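Local coordinates for protein citrate synthase (Pyrobaculum aerophilum, PDB 2IBP) that probably catalyses the condensation of oxaloacetate with acetyl-CoA and water to give citrate and CoA, as a homodimer of the citrate synthase family, at residues W47-R52 / S66-Y71; P109-E114 / A243-L248; E173-R178 / F187-F192. One frame throughout, in Å; residues are numbered along the deposited sequence. Where two conformers were deposited one is given.

Interaction 1 (W47-R52 / S66-Y71); sequences WYRGYR and SYLILY
Arg49 has CG anti to its own carbonyl carbon (chi1 -61°) and its chain bends at chi2, after which it runs straight to Ile69 on the helix. Leu68 has CG anti to its backbone N (chi1 174°), which brings both its methyls to the hairpin. The guanidinium of Arg49 grips one acceptor side-on. Arg49 NE donates to Ile69 O at 3.0 Å and Arg49 NH2 to the same oxygen at 2.8 Å, both hydrogen bonds. The oxygen sits in the guanidinium plane. NH2 approaches almost in line with the carbonyl, while NE comes in tilted from the carbonyl plane. The paired bonds probably fix the rotation of the guanidinium.

Beside this polar end the contact is apolar. Leu68 CD1 touches Arg49 CB at 3.7 Å. Leu68 CD2 reaches Tyr51 CD2 at 3.9 Å. Ile69 CD1 lies over one face of the Tyr48 ring, 4.1 Å from the centroid, a CH-pi contact. Tyr48 OH is bound elsewhere, to Ile209 O.

Tyr48 to Tyr51 form a type I' turn, the tight turn of a two-residue beta hairpin, closed by backbone bonds between Tyr48 and Tyr51. The hairpin joins strands 45-48 and 51-52 of a three-stranded antiparallel sheet. Helix 62-71 packs against it. Leu56 of helix 53-59 touches Tyr48, Tyr51 and Leu68, and helix 363-382 meets Ile69 through Val373 and Ala377.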
loop_
_atom_site.group_PDB
_atom_site.type_symbol
_atom_site.label_atom_id
_atom_site.label_comp_id
_atom_site.label_asym_id
_atom_site.label_seq_id
_atom_site.Cartn_x
_atom_site.Cartn_y
_atom_site.Cartn_z
ATOM N N TRP A 47 16.130 -11.340 17.288
ATOM C CA TRP A 47 16.215 -12.691 16.714
ATOM C C TRP A 47 15.516 -12.750 15.369
ATOM O O TRP A 47 14.472 -12.124 15.185
ATOM C CB TRP A 47 15.498 -13.733 17.577
ATOM C CG TRP A 47 16.043 -13.992 18.946
ATOM C CD1 TRP A 47 16.882 -15.007 19.319
ATOM C CD2 TRP A 47 15.689 -13.308 20.144
ATOM N NE1 TRP A 47 17.120 -14.951 20.666
ATOM C CE2 TRP A 47 16.373 -13.936 21.204
ATOM C CE3 TRP A 47 14.879 -12.202 20.426
ATOM C CZ2 TRP A 47 16.246 -13.513 22.533
ATOM C CZ3 TRP A 47 14.740 -11.799 21.747
ATOM C CH2 TRP A 47 15.439 -12.441 22.780
ATOM N N TYR A 48 16.074 -13.539 14.450
ATOM C CA TYR A 48 15.396 -13.891 13.213
ATOM C C TYR A 48 15.154 -15.398 13.274
ATOM O O TYR A 48 16.108 -16.177 13.336
ATOM C CB TYR A 48 16.232 -13.645 11.971
ATOM C CG TYR A 48 16.594 -12.224 11.675
ATOM C CD1 TYR A 48 15.796 -11.174 12.078
ATOM C CD2 TYR A 48 17.610 -11.957 10.793
ATOM C CE1 TYR A 48 16.113 -9.865 11.726
ATOM C CE2 TYR A 48 17.890 -10.667 10.389
ATOM C CZ TYR A 48 17.132 -9.632 10.857
ATOM O OH TYR A 48 17.407 -8.333 10.488
ATOM N N ARG A 49 13.896 -15.805 13.262
ATOM C CA ARG A 49 13.563 -17.231 13.250
ATOM C C ARG A 49 14.299 -17.996 14.370
ATOM O O ARG A 49 14.739 -19.140 14.173
ATOM C CB ARG A 49 13.893 -17.835 11.888
ATOM C CG ARG A 49 13.147 -17.237 10.707
ATOM C CD ARG A 49 11.679 -17.521 10.750
ATOM N NE ARG A 49 11.056 -17.278 9.452
ATOM C CZ ARG A 49 9.778 -17.523 9.184
ATOM N NH1 ARG A 49 8.977 -17.966 10.143
ATOM N NH2 ARG A 49 9.307 -17.333 7.972
ATOM N N GLY A 50 14.415 -17.371 15.534
ATOM C CA GLY A 50 15.059 -17.997 16.695
ATOM C C GLY A 50 16.552 -17.772 16.858
ATOM O O GLY A 50 17.109 -18.122 17.888
ATOM N N TYR A 51 17.209 -17.243 15.823
ATOM C CA TYR A 51 18.654 -16.977 15.870
ATOM C C TYR A 51 18.995 -15.538 16.198
ATOM O O TYR A 51 18.453 -14.619 15.593
ATOM C CB TYR A 51 19.301 -17.331 14.531
ATOM C CG TYR A 51 19.204 -18.785 14.188
ATOM C CD1 TYR A 51 20.190 -19.669 14.590
ATOM C CD2 TYR A 51 18.116 -19.288 13.501
ATOM C CE1 TYR A 51 20.110 -21.006 14.280
ATOM C CE2 TYR A 51 18.025 -20.626 13.186
ATOM C CZ TYR A 51 19.021 -21.478 13.601
ATOM O OH TYR A 51 18.959 -22.822 13.307
ATOM N N ARG A 52 19.912 -15.321 17.141
ATOM C CA ARG A 52 20.317 -13.966 17.495
ATOM C C ARG A 52 21.016 -13.283 16.330
ATOM O O ARG A 52 21.807 -13.902 15.610
ATOM C CB ARG A 52 21.236 -13.971 18.718
ATOM C CG ARG A 52 20.526 -14.359 19.995
ATOM C CD ARG A 52 21.381 -14.120 21.225
ATOM N NE ARG A 52 21.719 -12.710 21.391
ATOM C CZ ARG A 52 22.408 -12.223 22.418
ATOM N NH1 ARG A 52 22.689 -10.931 22.467
ATOM N NH2 ARG A 52 22.833 -13.029 23.385
ATOM N N SER A 66 18.461 -14.550 4.226
ATOM C CA SER A 66 17.216 -14.386 3.489
ATOM C C SER A 66 16.507 -15.736 3.376
ATOM O O SER A 66 15.279 -15.831 3.522
ATOM C CB SER A 66 17.423 -13.703 2.130
ATOM O OG SER A 66 18.209 -14.457 1.224
ATOM N N TYR A 67 17.286 -16.797 3.146
ATOM C CA TYR A 67 16.706 -18.139 3.099
ATOM C C TYR A 67 16.024 -18.423 4.435
ATOM O O TYR A 67 14.896 -18.893 4.475
ATOM C CB TYR A 67 17.786 -19.196 2.849
ATOM C CG TYR A 67 17.243 -20.606 2.678
ATOM C CD1 TYR A 67 17.100 -21.160 1.414
ATOM C CD2 TYR A 67 16.788 -21.331 3.772
ATOM C CE1 TYR A 67 16.544 -22.422 1.236
ATOM C CE2 TYR A 67 16.239 -22.602 3.606
ATOM C CZ TYR A 67 16.127 -23.134 2.344
ATOM O OH TYR A 67 15.597 -24.406 2.182
ATOM N N LEU A 68 16.762 -18.198 5.515
ATOM C CA LEU A 68 16.261 -18.384 6.863
ATOM C C LEU A 68 14.953 -17.625 7.107
ATOM O O LEU A 68 13.980 -18.186 7.592
ATOM C CB LEU A 68 17.318 -17.935 7.850
ATOM C CG LEU A 68 16.915 -17.918 9.318
ATOM C CD1 LEU A 68 16.531 -19.315 9.830
ATOM C CD2 LEU A 68 18.031 -17.331 10.170
ATOM N N ILE A 69 14.940 -16.350 6.759
ATOM C CA ILE A 69 13.751 -15.546 6.989
ATOM C C ILE A 69 12.585 -16.067 6.167
ATOM O O ILE A 69 11.488 -16.212 6.678
ATOM C CB ILE A 69 14.033 -14.068 6.723
ATOM C CG1 ILE A 69 14.960 -13.521 7.814
ATOM C CG2 ILE A 69 12.728 -13.264 6.729
ATOM C CD1 ILE A 69 15.477 -12.106 7.546
ATOM N N LEU A 70 12.827 -16.374 4.904
ATOM C CA LEU A 70 11.764 -16.847 4.040
ATOM C C LEU A 70 11.238 -18.246 4.391
ATOM O O LEU A 70 10.020 -18.450 4.536
ATOM C CB LEU A 70 12.243 -16.806 2.597
ATOM C CG LEU A 70 11.212 -17.215 1.550
ATOM C CD1 LEU A 70 9.934 -16.363 1.653
ATOM C CD2 LEU A 70 11.849 -17.087 0.162
ATOM N N TYR A 71 12.154 -19.191 4.576
ATOM C CA TYR A 71 11.775 -20.589 4.810
ATOM C C TYR A 71 11.647 -21.025 6.270
ATOM O O TYR A 71 11.098 -22.100 6.557
ATOM C CB TYR A 71 12.694 -21.509 4.023
ATOM C CG TYR A 71 12.527 -21.340 2.537
ATOM C CD1 TYR A 71 11.391 -21.802 1.902
ATOM C CD2 TYR A 71 13.470 -20.664 1.773
ATOM C CE1 TYR A 71 11.210 -21.639 0.562
ATOM C CE2 TYR A 71 13.303 -20.494 0.414
ATOM C CZ TYR A 71 12.135 -20.952 -0.186
ATOM O OH TYR A 71 11.912 -20.816 -1.533
#

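Interaction 2 (P109-E114 / A243-L248); sequences PMFALE and ALKGPL
Lys245 reaches across to helix 109-123 and lays its end on Phe111. Its CG is anti to the backbone N, and the chain stays extended until it bends at chi4 (-60°). The tight part lies at this end. CE of Lys245 sits over the centre of one ring face, 3.5 Å from the Phe111 centroid, a CH-pi contact. NZ of Lys245 is farther off-centre, 4.1 Å from that centroid, in cation-pi range. Nearer the backbone, CG of Lys245 packs on Met110 CB at 3.7 Å. The contact is looser beside Leu244. There the bent Met110 chain brings its methyl CE to Leu244 CG at 3.9 Å. Lys245 itself stays partly exposed.

Glu114 crosses the lysine chain at about a right angle, with OE2 3.4 Å from Lys245 CD. The charged atoms do not meet: Glu114 OE2 and Lys245 NZ are 5.2 Å apart. Each is satisfied by the second subunit, Lys245 by a salt bridge to Asp232 of that chain and Glu114 OE2 by Ser235 of that chain. The chemistry thus ties a contact within the chain to the dimer interface: the ring carries the CE methylene and probably steadies the off-centre ammonium, and the charge is paired across the subunits.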
loop_
_atom_site.group_PDB
_atom_site.type_symbol
_atom_site.label_atom_id
_atom_site.label_comp_id
_atom_site.label_asym_id
_atom_site.label_seq_id
_atom_site.Cartn_x
_atom_site.Cartn_y
_atom_site.Cartn_z
ATOM N N PRO A 109 14.281 7.855 -6.640
ATOM C CA PRO A 109 14.335 6.411 -6.782
ATOM C C PRO A 109 13.182 5.637 -6.171
ATOM O O PRO A 109 12.856 4.574 -6.672
ATOM C CB PRO A 109 15.658 6.017 -6.124
ATOM C CG PRO A 109 16.181 7.218 -5.470
ATOM C CD PRO A 109 15.511 8.405 -6.053
ATOM N N MET A 110 12.597 6.117 -5.077
ATOM C CA MET A 110 11.506 5.360 -4.454
ATOM C C MET A 110 10.275 5.259 -5.356
ATOM O O MET A 110 9.589 4.242 -5.341
ATOM C CB MET A 110 11.159 5.879 -3.067
ATOM C CG MET A 110 12.266 5.619 -2.059
ATOM S SD MET A 110 12.497 3.867 -1.690
ATOM C CE MET A 110 11.156 3.576 -0.544
ATOM N N PHE A 111 10.036 6.268 -6.190
ATOM C CA PHE A 111 8.931 6.179 -7.153
ATOM C C PHE A 111 9.265 5.106 -8.188
ATOM O O PHE A 111 8.405 4.336 -8.618
ATOM C CB PHE A 111 8.707 7.507 -7.857
ATOM C CG PHE A 111 7.998 8.523 -7.016
ATOM C CD1 PHE A 111 6.655 8.356 -6.705
ATOM C CD2 PHE A 111 8.629 9.686 -6.637
ATOM C CE1 PHE A 111 5.967 9.316 -5.987
ATOM C CE2 PHE A 111 7.953 10.639 -5.905
ATOM C CZ PHE A 111 6.624 10.453 -5.582
ATOM N N ALA A 112 10.525 5.087 -8.620
ATOM C CA ALA A 112 10.991 4.103 -9.588
ATOM C C ALA A 112 10.853 2.710 -9.014
ATOM O O ALA A 112 10.470 1.787 -9.736
ATOM C CB ALA A 112 12.446 4.371 -9.992
ATOM N N LEU A 113 11.204 2.535 -7.737
ATOM C CA LEU A 113 11.063 1.224 -7.097
ATOM C C LEU A 113 9.608 0.795 -7.109
ATOM O O LEU A 113 9.307 -0.347 -7.454
ATOM C CB LEU A 113 11.563 1.211 -5.659
ATOM C CG LEU A 113 13.010 0.754 -5.484
ATOM C CD1 LEU A 113 13.986 1.697 -6.187
ATOM C CD2 LEU A 113 13.318 0.645 -4.001
ATOM N N GLU A 114 8.713 1.683 -6.676
ATOM C CA GLU A 114 7.287 1.342 -6.629
ATOM C C GLU A 114 6.801 0.897 -7.996
ATOM O O GLU A 114 6.188 -0.158 -8.129
ATOM C CB GLU A 114 6.430 2.547 -6.226
ATOM C CG GLU A 114 6.541 3.000 -4.805
ATOM C CD GLU A 114 5.610 4.165 -4.523
ATOM O OE1 GLU A 114 4.405 4.077 -4.871
ATOM O OE2 GLU A 114 6.090 5.183 -3.986
ATOM N N ALA A 243 4.913 2.947 1.512
ATOM C CA ALA A 243 4.903 3.368 2.910
ATOM C C ALA A 243 6.307 3.743 3.363
ATOM O O ALA A 243 6.508 4.725 4.085
ATOM C CB ALA A 243 4.338 2.251 3.802
ATOM N N LEU A 244 7.275 2.921 2.975
ATOM C CA LEU A 244 8.659 3.117 3.381
ATOM C C LEU A 244 9.197 4.490 2.972
ATOM O O LEU A 244 10.068 5.047 3.623
ATOM C CB LEU A 244 9.517 2.019 2.761
ATOM C CG LEU A 244 11.000 2.125 3.064
ATOM C CD1 LEU A 244 11.210 2.027 4.547
ATOM C CD2 LEU A 244 11.755 1.019 2.352
ATOM N N LYS A 245 8.683 5.011 1.870
ATOM C CA LYS A 245 9.113 6.274 1.299
ATOM C C LYS A 245 8.828 7.475 2.206
ATOM O O LYS A 245 9.475 8.521 2.069
ATOM C CB LYS A 245 8.321 6.441 0.000
ATOM C CG LYS A 245 8.687 7.560 -0.884
ATOM C CD LYS A 245 7.844 7.439 -2.144
ATOM C CE LYS A 245 7.982 8.654 -2.982
ATOM N NZ LYS A 245 7.523 9.832 -2.217
ATOM N N GLY A 246 7.865 7.333 3.117
ATOM C CA GLY A 246 7.423 8.437 3.976
ATOM C C GLY A 246 8.489 8.820 4.975
ATOM O O GLY A 246 9.185 7.952 5.498
ATOM N N PRO A 247 8.606 10.120 5.271
ATOM C CA PRO A 247 9.679 10.570 6.177
ATOM C C PRO A 247 9.585 10.057 7.615
ATOM O O PRO A 247 10.577 10.129 8.356
ATOM C CB PRO A 247 9.553 12.102 6.130
ATOM C CG PRO A 247 8.164 12.361 5.664
ATOM C CD PRO A 247 7.837 11.248 4.720
ATOM N N LEU A 248 8.420 9.563 8.025
ATOM C CA LEU A 248 8.270 9.006 9.353
ATOM C C LEU A 248 8.747 7.547 9.414
ATOM O O LEU A 248 8.762 6.943 10.493
ATOM C CB LEU A 248 6.827 9.107 9.847
ATOM C CG LEU A 248 6.255 10.515 9.914
ATOM C CD1 LEU A 248 4.857 10.436 10.580
ATOM C CD2 LEU A 248 7.191 11.410 10.712
#

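Interaction 3 (E173-R178 / F187-F192); sequences EVVRPR and FLYMMF
Tyr189 and Val175 meet through CH-pi contact, and Arg178 adds a second one on the opposite face of the same ring. CG1 of Val175 lies 3.7 Å from the Tyr189 ring centroid. CD of Arg178 stands 3.5 Å from that centroid, offset toward the rim. The ring is thus clamped between a methyl and an arginine methylene. Tyr189 has CG anti to the backbone N (chi1 166°), which swings the ring out between the two. The Arg178 guanidinium plane is turned 80° from the ring. Its carbon is far from the ring, so any cation-pi attraction is at most weak. Its NH2 pairs instead with Asp180.

A purely apolar contact involves Met190, whose SD lies 3.8 Å from Pro177 CG. Separately, CG of Met190 touches the backbone carbonyl Val175 O at 3.3 Å. Here an irregular loop, between the long helix 141-169 and helix 183-192 of this mostly helical fold, doubles back over the helix that follows it. Ala163 of helix 141-169 also touches Met190, and Tyr164 meets Pro177.

Polar links run through water. One water accepts from Val175 N at 2.8 Å and donates to Met190 O at 2.8 Å. Another donates to Arg176 O at 2.6 Å and is hydrogen-bonded to Tyr189 OH at 2.7 Å. It sits at the edge of the ring, in its plane. Replacing Tyr189 with an alanine would probably open a gap between Val175 and Arg178 and leave this water without its hydroxyl partner. Arg176 points its own side chain elsewhere, to a salt bridge with Glu92.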
loop_
_atom_site.group_PDB
_atom_site.type_symbol
_atom_site.label_atom_id
_atom_site.label_comp_id
_atom_site.label_asym_id
_atom_site.label_seq_id
_atom_site.Cartn_x
_atom_site.Cartn_y
_atom_site.Cartn_z
ATOM N N GLU A 173 24.989 3.798 -18.766
ATOM C CA GLU A 173 24.374 2.564 -19.244
ATOM C C GLU A 173 24.264 1.634 -18.052
ATOM O O GLU A 173 25.085 1.705 -17.129
ATOM C CB GLU A 173 25.222 1.905 -20.337
ATOM C CG GLU A 173 25.327 2.738 -21.609
ATOM C CD GLU A 173 23.978 2.943 -22.270
ATOM O OE1 GLU A 173 23.150 2.009 -22.230
ATOM O OE2 GLU A 173 23.746 4.034 -22.837
ATOM N N VAL A 174 23.251 0.780 -18.048
ATOM C CA VAL A 174 23.099 -0.125 -16.933
ATOM C C VAL A 174 24.256 -1.111 -16.944
ATOM O O VAL A 174 24.913 -1.334 -17.973
ATOM C CB VAL A 174 21.762 -0.916 -16.914
ATOM C CG1 VAL A 174 20.562 0.043 -16.863
ATOM C CG2 VAL A 174 21.668 -1.858 -18.095
ATOM N N VAL A 175 24.544 -1.608 -15.756
ATOM C CA VAL A 175 25.507 -2.682 -15.556
ATOM C C VAL A 175 24.674 -3.866 -15.122
ATOM O O VAL A 175 24.116 -3.915 -14.019
ATOM C CB VAL A 175 26.595 -2.330 -14.551
ATOM C CG1 VAL A 175 27.499 -3.527 -14.292
ATOM C CG2 VAL A 175 27.429 -1.141 -15.064
ATOM N N ARG A 176 24.604 -4.851 -15.998
ATOM C CA ARG A 176 23.770 -5.997 -15.714
ATOM C C ARG A 176 24.394 -6.913 -14.677
ATOM O O ARG A 176 25.601 -6.851 -14.429
ATOM C CB ARG A 176 23.374 -6.717 -17.000
ATOM C CG ARG A 176 22.540 -5.812 -17.900
ATOM C CD ARG A 176 22.010 -6.494 -19.138
ATOM N NE ARG A 176 21.283 -5.536 -19.967
ATOM C CZ ARG A 176 20.001 -5.212 -19.807
ATOM N NH1 ARG A 176 19.275 -5.781 -18.853
ATOM N NH2 ARG A 176 19.438 -4.320 -20.613
ATOM N N PRO A 177 23.555 -7.721 -14.013
ATOM C CA PRO A 177 24.056 -8.556 -12.934
ATOM C C PRO A 177 25.107 -9.562 -13.343
ATOM O O PRO A 177 24.978 -10.209 -14.388
ATOM C CB PRO A 177 22.816 -9.301 -12.436
ATOM C CG PRO A 177 21.650 -8.561 -12.976
ATOM C CD PRO A 177 22.097 -7.889 -14.221
ATOM N N ARG A 178 26.152 -9.650 -12.531
ATOM C CA ARG A 178 27.198 -10.652 -12.723
ATOM C C ARG A 178 26.890 -11.902 -11.917
ATOM O O ARG A 178 26.822 -11.915 -10.678
ATOM C CB ARG A 178 28.576 -10.107 -12.369
ATOM C CG ARG A 178 29.329 -9.559 -13.560
ATOM C CD ARG A 178 30.650 -9.000 -13.152
ATOM N NE ARG A 178 31.521 -10.012 -12.566
ATOM C CZ ARG A 178 32.721 -9.736 -12.066
ATOM N NH1 ARG A 178 33.173 -8.485 -12.052
ATOM N NH2 ARG A 178 33.453 -10.701 -11.543
ATOM N N PHE A 187 25.498 -6.012 -6.156
ATOM C CA PHE A 187 24.833 -4.713 -6.091
ATOM C C PHE A 187 25.843 -3.586 -6.296
ATOM O O PHE A 187 25.632 -2.685 -7.097
ATOM C CB PHE A 187 24.119 -4.527 -4.765
ATOM C CG PHE A 187 23.629 -3.126 -4.549
ATOM C CD1 PHE A 187 22.650 -2.593 -5.361
ATOM C CD2 PHE A 187 24.193 -2.332 -3.564
ATOM C CE1 PHE A 187 22.220 -1.295 -5.190
ATOM C CE2 PHE A 187 23.741 -1.028 -3.371
ATOM C CZ PHE A 187 22.763 -0.514 -4.196
ATOM N N LEU A 188 26.965 -3.660 -5.597
ATOM C CA LEU A 188 27.980 -2.614 -5.746
ATOM C C LEU A 188 28.561 -2.593 -7.152
ATOM O O LEU A 188 28.861 -1.541 -7.703
ATOM C CB LEU A 188 29.083 -2.755 -4.703
ATOM C CG LEU A 188 28.657 -2.486 -3.262
ATOM C CD1 LEU A 188 29.827 -2.720 -2.313
ATOM C CD2 LEU A 188 28.069 -1.074 -3.106
ATOM N N TYR A 189 28.746 -3.774 -7.733
ATOM C CA TYR A 189 29.197 -3.867 -9.116
ATOM C C TYR A 189 28.182 -3.200 -10.072
ATOM O O TYR A 189 28.555 -2.432 -10.957
ATOM C CB TYR A 189 29.407 -5.345 -9.478
ATOM C CG TYR A 189 29.551 -5.584 -10.950
ATOM C CD1 TYR A 189 30.688 -5.199 -11.636
ATOM C CD2 TYR A 189 28.517 -6.167 -11.665
ATOM C CE1 TYR A 189 30.785 -5.377 -12.993
ATOM C CE2 TYR A 189 28.604 -6.356 -13.019
ATOM C CZ TYR A 189 29.741 -5.963 -13.685
ATOM O OH TYR A 189 29.812 -6.162 -15.038
ATOM N N MET A 190 26.892 -3.458 -9.863
ATOM C CA MET A 190 25.872 -2.863 -10.712
ATOM C C MET A 190 25.753 -1.353 -10.515
ATOM O O MET A 190 25.419 -0.626 -11.445
ATOM C CB MET A 190 24.525 -3.534 -10.471
ATOM C CG MET A 190 24.467 -4.983 -10.906
ATOM S SD MET A 190 22.775 -5.594 -10.883
ATOM C CE MET A 190 22.412 -5.353 -9.154
ATOM N N MET A 191 26.046 -0.884 -9.305
ATOM C CA MET A 191 25.989 0.545 -9.030
ATOM C C MET A 191 27.135 1.262 -9.707
ATOM O O MET A 191 26.926 2.249 -10.402
ATOM C CB MET A 191 26.089 0.825 -7.536
ATOM C CG MET A 191 24.854 0.473 -6.744
ATOM S SD MET A 191 23.536 1.686 -7.002
ATOM C CE MET A 191 24.212 3.106 -6.118
ATOM N N PHE A 192 28.345 0.737 -9.536
ATOM C CA PHE A 192 29.527 1.468 -9.954
ATOM C C PHE A 192 30.344 0.907 -11.119
ATOM O O PHE A 192 31.246 1.583 -11.605
ATOM C CB PHE A 192 30.403 1.711 -8.747
ATOM C CG PHE A 192 29.679 2.374 -7.613
ATOM C CD1 PHE A 192 29.084 3.615 -7.777
ATOM C CD2 PHE A 192 29.580 1.760 -6.384
ATOM C CE1 PHE A 192 28.414 4.218 -6.729
ATOM C CE2 PHE A 192 28.945 2.379 -5.322
ATOM C CZ PHE A 192 28.349 3.610 -5.503
HETATM O O HOH W 1 23.372 -1.345 -13.190
HETATM O O HOH W 2 27.543 -7.139 -16.188
#

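Overall arrangement
All three contacts lie within the citrate synthase family region of the chain, and none touches another. Interaction 1 comes first along the chain. Interaction 3 is nested within the loop closed by interaction 2. Centres of interactions 1 and 2 are about 25 Å apart, those of 1 and 3 about 28 Å, and those of 2 and 3 about 22 Å. Helix 363-382 links them: its side chains touch residues of all three pairs of segments. Helix 141-169 also has residues touching segments of all three. Interactions 1 and 2 also touch the second subunit, whereas interaction 3 lies at the surface, away from the other chain. Two contacts therefore lie where the subunits meet, and the third on an outer part of the same helical subunit.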